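Local coordinates for DotU family type IV/VI secretion system protein (Acinetobacter baumannii, PDB 6Y4R) that probably forms part of the inner-membrane complex of the type VI secretion system as TssL, a member of the DotU family with a cytoplasmic domain, at residues A[67-70]-A[71-75]; A[145-148]-A[149-153]. One frame throughout, in Å; residues are numbered along the deposited sequence.

In the fold
Both interactions are local, each made along one continuous run of chain. Coming from the N terminus, interaction 1 is met first, at the end of helix 52-71, where residues 71-75 lead off towards helix 79-85. Interaction 2 comes much later, within helix 143-159. Neither closes a loop; interaction 1 ends a helix and interaction 2 joins successive turns of one. The two lie in series, so they neither nest nor cross. Their centres are 22 Å apart and their nearest atoms about 7 Å, without touching. Side chains of 67-70 reach helix 9-19 and the loops around Pro89 and Arg138. Leu145, Leu148, Val149 and Val152 pack on helices 100-114 and 119-130. Both belong to one all-helical domain.

Interaction 1 of 2, residues A[67-70]-A[71-75]; sequences DETI and VTQQD
The carbonyl oxygen of Glu68 is approached by both the backbone N and the hydroxyl of Thr72. The backbone N of Thr72 donates to Glu68 O at 3.1 Å, in an i to i+4 bond, from a direction tilted 34° out of the carbonyl plane. The hydroxyl OG1 of Thr72 donates to the same oxygen. That bond is modelled very short, and its exact length is uncertain at this resolution. The hydroxyl can fold back because OG1 sits between the backbone N and the carbonyl carbon of its own residue (chi1 49°). The same rotation leaves the methyl CG2 lying against the side chain of Glu68, with Thr72 CG2 3.8 Å from Glu68 CG. The methyl meets the Glu68 stem at a slant.

One residue earlier, Val71 N donates to Asp67 O at 3.0 Å, and this bond is fairly straight at the hydrogen (159°). The branch CG1 of Val71 lies beside Asp67 O, 3.4 Å away. One residue later the pattern shifts. Gln73 N reaches Ile70 O, three residues back, in a weak bond of 3.4 Å. The stem of the Gln73 side chain runs back over the last turn, with CB near Ile70 O and CG near Thr69 O. Ile70 O is also bonded by the side chain of Gln82.

The carboxylates point to other partners. Glu68 takes the backbone N of Gln134 and of Gly135 and forms a salt bridge with Arg138. Asp67 receives Trp85 NE1 and the backbone N of Leu90 and of Gln91.

The change from i to i+4 bonds to a weak i to i+3 bond, followed by an extended backbone at Gln73, is the pattern of a helix C-terminal end, here that of helix 52-71 as it passes into the loop before helix 79-85.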
loop_
_atom_site.group_PDB
_atom_site.type_symbol
_atom_site.label_atom_id
_atom_site.label_comp_id
_atom_site.label_asym_id
_atom_site.label_seq_id
_atom_site.Cartn_x
_atom_site.Cartn_y
_atom_site.Cartn_z
ATOM N N ASP A 67 6.785 0.288 2.283
ATOM C CA ASP A 67 8.213 0.304 1.990
ATOM C C ASP A 67 8.682 1.701 1.602
ATOM O O ASP A 67 9.708 2.179 2.107
ATOM C CB ASP A 67 8.576 -0.666 0.856
ATOM C CG ASP A 67 8.634 -2.147 1.282
ATOM O OD1 ASP A 67 8.557 -2.467 2.489
ATOM O OD2 ASP A 67 8.899 -2.996 0.394
ATOM N N GLU A 68 7.914 2.404 0.760
ATOM C CA GLU A 68 8.381 3.701 0.269
ATOM C C GLU A 68 8.165 4.818 1.275
ATOM O O GLU A 68 8.929 5.790 1.290
ATOM C CB GLU A 68 7.734 4.034 -1.075
ATOM C CG GLU A 68 7.803 5.517 -1.453
ATOM C CD GLU A 68 7.035 5.878 -2.728
ATOM O OE1 GLU A 68 7.318 5.259 -3.769
ATOM O OE2 GLU A 68 6.150 6.765 -2.699
ATOM N N THR A 69 7.143 4.699 2.117
ATOM C CA THR A 69 6.971 5.650 3.207
ATOM C C THR A 69 8.205 5.655 4.098
ATOM O O THR A 69 8.698 6.718 4.497
ATOM C CB THR A 69 5.719 5.296 4.010
ATOM O OG1 THR A 69 4.569 5.382 3.164
ATOM C CG2 THR A 69 5.550 6.221 5.178
ATOM N N ILE A 70 8.703 4.461 4.431
ATOM C CA ILE A 70 9.847 4.326 5.328
ATOM C C ILE A 70 11.139 4.767 4.644
ATOM O O ILE A 70 11.947 5.495 5.229
ATOM C CB ILE A 70 9.946 2.881 5.838
ATOM C CG1 ILE A 70 8.851 2.625 6.875
ATOM C CG2 ILE A 70 11.359 2.601 6.371
ATOM C CD1 ILE A 70 8.746 1.213 7.300
ATOM N N VAL A 71 11.375 4.311 3.412
ATOM C CA VAL A 71 12.659 4.580 2.772
ATOM C C VAL A 71 12.819 6.048 2.342
ATOM O O VAL A 71 13.952 6.537 2.260
ATOM C CB VAL A 71 12.864 3.575 1.605
ATOM C CG1 VAL A 71 12.018 3.932 0.342
ATOM C CG2 VAL A 71 14.335 3.426 1.278
ATOM N N THR A 72 11.724 6.779 2.083
ATOM C CA THR A 72 11.802 8.179 1.649
ATOM C C THR A 72 12.043 9.148 2.806
ATOM O O THR A 72 12.348 10.329 2.572
ATOM C CB THR A 72 10.537 8.600 0.887
ATOM O OG1 THR A 72 9.361 8.218 1.620
ATOM C CG2 THR A 72 10.518 7.965 -0.493
ATOM N N GLN A 73 11.855 8.696 4.038
ATOM C CA GLN A 73 12.023 9.561 5.188
ATOM C C GLN A 73 13.417 10.163 5.233
ATOM O O GLN A 73 14.420 9.455 5.153
ATOM C CB GLN A 73 11.753 8.757 6.453
ATOM C CG GLN A 73 10.298 8.410 6.652
ATOM C CD GLN A 73 9.370 9.623 6.549
ATOM O OE1 GLN A 73 8.275 9.513 6.010
ATOM N NE2 GLN A 73 9.776 10.756 7.134
ATOM N N GLN A 74 13.478 11.484 5.375
ATOM C CA GLN A 74 14.761 12.169 5.443
ATOM C C GLN A 74 15.121 12.663 6.830
ATOM O O GLN A 74 16.247 13.135 7.029
ATOM C CB GLN A 74 14.802 13.353 4.475
ATOM C CG GLN A 74 14.286 13.015 3.112
ATOM C CD GLN A 74 14.637 14.074 2.117
ATOM O OE1 GLN A 74 14.042 14.144 1.035
ATOM N NE2 GLN A 74 15.661 14.869 2.448
ATOM N N ASP A 75 14.261 12.601 7.732
ATOM C CA ASP A 75 14.738 13.173 8.977
ATOM C C ASP A 75 15.546 12.126 9.781
ATOM O O ASP A 75 15.261 10.926 9.711
ATOM C CB ASP A 75 13.541 13.850 9.687
ATOM C CG ASP A 75 13.810 14.222 11.117
ATOM O OD1 ASP A 75 13.249 15.262 11.594
ATOM O OD2 ASP A 75 14.333 13.346 11.817
#

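Interaction 2 of 2, residues A[145-148]-A[149-153]; sequences LNHL and VARVG
Backbone hydrogen bonds join Leu145 to Val149, Asn146 to Ala150 and Leu148 to Val152 in i to i+4 steps. Val149 N donates to Leu145 O at 2.9 Å, and Ala150 N to Asn146 O at the same length. Val152 N meets Leu148 O at 3.1 Å, almost straight at the hydrogen (173°). Arg151 N bonds to His147 O, although the position of that oxygen is less sure. A second bond from Arg151 N, to Leu148 O, is weak.

Apolar contacts line one side of the helix. Leu148 and Val152 lie side by side and point the same way, with Leu148 CD1 3.5 Å from Val152 CG2. CG1 of Val152 is anti to its backbone N (chi1 -179°), which leaves CG2 beside that N and turned back towards Leu148. Leu145 CG is 4.2 Å from Val149 CG2, a looser touch. These residues pack the helix against its neighbours in the domain: Leu145 and Leu148 touch Phe105, Leu148 and Val152 touch Arg112, Val149 meets Leu129 and Leu130, and Val152 meets Leu122.

On the exposed side, as modelled, Arg151, extended from CG to NE, brings its NH2 over one face of the His147 ring near ND1, 3.0 Å above the plane and displaced towards the rim. The guanidinium stands nearly upright on the ring, with the two planes 82° apart, and turns its edge to His147 CD2. Arg151 touches a crystal neighbour and its CG sits too close to His147 O, so this arrangement is doubtful in detail. At the ring's edge lies the methyl group of Ala150.

This is a surface-lying amphipathic alpha-helix: the leucine and valine side faces helices 100-114 and 119-130 of the helical domain, and the other bears His147, Ala150 and Arg151.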
loop_
_atom_site.group_PDB
_atom_site.type_symbol
_atom_site.label_atom_id
_atom_site.label_comp_id
_atom_site.label_asym_id
_atom_site.label_seq_id
_atom_site.Cartn_x
_atom_site.Cartn_y
_atom_site.Cartn_z
ATOM N N LEU A 145 0.886 12.735 -11.468
ATOM C CA LEU A 145 0.391 11.783 -10.484
ATOM C C LEU A 145 -0.854 12.306 -9.773
ATOM O O LEU A 145 -1.790 11.543 -9.518
ATOM C CB LEU A 145 1.484 11.462 -9.468
ATOM C CG LEU A 145 1.030 10.596 -8.295
ATOM C CD1 LEU A 145 0.823 9.144 -8.739
ATOM C CD2 LEU A 145 2.034 10.687 -7.172
ATOM N N ASN A 146 -0.927 13.606 -9.503
ATOM C CA ASN A 146 -2.154 14.128 -8.914
ATOM C C ASN A 146 -3.337 13.961 -9.855
ATOM O O ASN A 146 -4.437 13.595 -9.420
ATOM C CB ASN A 146 -1.963 15.590 -8.520
ATOM C CG ASN A 146 -1.074 15.759 -7.304
ATOM O OD1 ASN A 146 -0.715 14.788 -6.613
ATOM N ND2 ASN A 146 -0.659 16.998 -7.068
ATOM N N HIS A 147 -3.141 14.204 -11.150
ATOM C CA HIS A 147 -4.278 14.002 -12.040
ATOM C C HIS A 147 -4.668 12.531 -12.092
ATOM O O HIS A 147 -5.851 12.212 -12.191
ATOM C CB HIS A 147 -4.035 14.609 -13.421
ATOM C CG HIS A 147 -5.263 15.238 -13.983
ATOM N ND1 HIS A 147 -5.287 15.975 -15.141
ATOM C CD2 HIS A 147 -6.532 15.257 -13.505
ATOM C CE1 HIS A 147 -6.523 16.416 -15.355
ATOM N NE2 HIS A 147 -7.302 15.989 -14.378
ATOM N N LEU A 148 -3.701 11.615 -12.006
ATOM C CA LEU A 148 -4.076 10.199 -11.995
ATOM C C LEU A 148 -4.865 9.851 -10.742
ATOM O O LEU A 148 -5.888 9.155 -10.816
ATOM C CB LEU A 148 -2.849 9.301 -12.101
ATOM C CG LEU A 148 -3.021 7.854 -11.632
ATOM C CD1 LEU A 148 -3.917 7.097 -12.551
ATOM C CD2 LEU A 148 -1.671 7.203 -11.629
ATOM N N VAL A 149 -4.436 10.369 -9.587
ATOM C CA VAL A 149 -5.162 10.121 -8.348
ATOM C C VAL A 149 -6.560 10.705 -8.435
ATOM O O VAL A 149 -7.529 10.103 -7.964
ATOM C CB VAL A 149 -4.386 10.703 -7.154
ATOM C CG1 VAL A 149 -5.136 10.433 -5.855
ATOM C CG2 VAL A 149 -2.978 10.111 -7.100
ATOM N N ALA A 150 -6.688 11.874 -9.067
ATOM C CA ALA A 150 -7.979 12.537 -9.139
ATOM C C ALA A 150 -9.000 11.712 -9.909
ATOM O O ALA A 150 -10.156 11.597 -9.486
ATOM C CB ALA A 150 -7.815 13.911 -9.780
ATOM N N ARG A 151 -8.593 11.119 -11.036
ATOM C CA ARG A 151 -9.545 10.410 -11.892
ATOM C C ARG A 151 -9.805 8.980 -11.474
ATOM O O ARG A 151 -10.914 8.478 -11.690
ATOM C CB ARG A 151 -9.084 10.381 -13.335
ATOM C CG ARG A 151 -8.155 11.463 -13.703
ATOM C CD ARG A 151 -7.593 11.246 -15.041
ATOM N NE ARG A 151 -7.050 12.499 -15.578
ATOM C CZ ARG A 151 -6.540 12.665 -16.791
ATOM N NH1 ARG A 151 -6.528 11.661 -17.626
ATOM N NH2 ARG A 151 -6.088 13.848 -17.136
ATOM N N VAL A 152 -8.814 8.292 -10.917
ATOM C CA VAL A 152 -9.140 7.014 -10.315
ATOM C C VAL A 152 -10.161 7.233 -9.217
ATOM O O VAL A 152 -11.092 6.440 -9.042
ATOM C CB VAL A 152 -7.870 6.325 -9.795
ATOM C CG1 VAL A 152 -8.197 4.980 -9.193
ATOM C CG2 VAL A 152 -6.881 6.150 -10.918
ATOM N N GLY A 153 -10.038 8.357 -8.510
ATOM C CA GLY A 153 -11.036 8.725 -7.524
ATOM C C GLY A 153 -12.389 8.992 -8.144
ATOM O O GLY A 153 -13.429 8.668 -7.558
#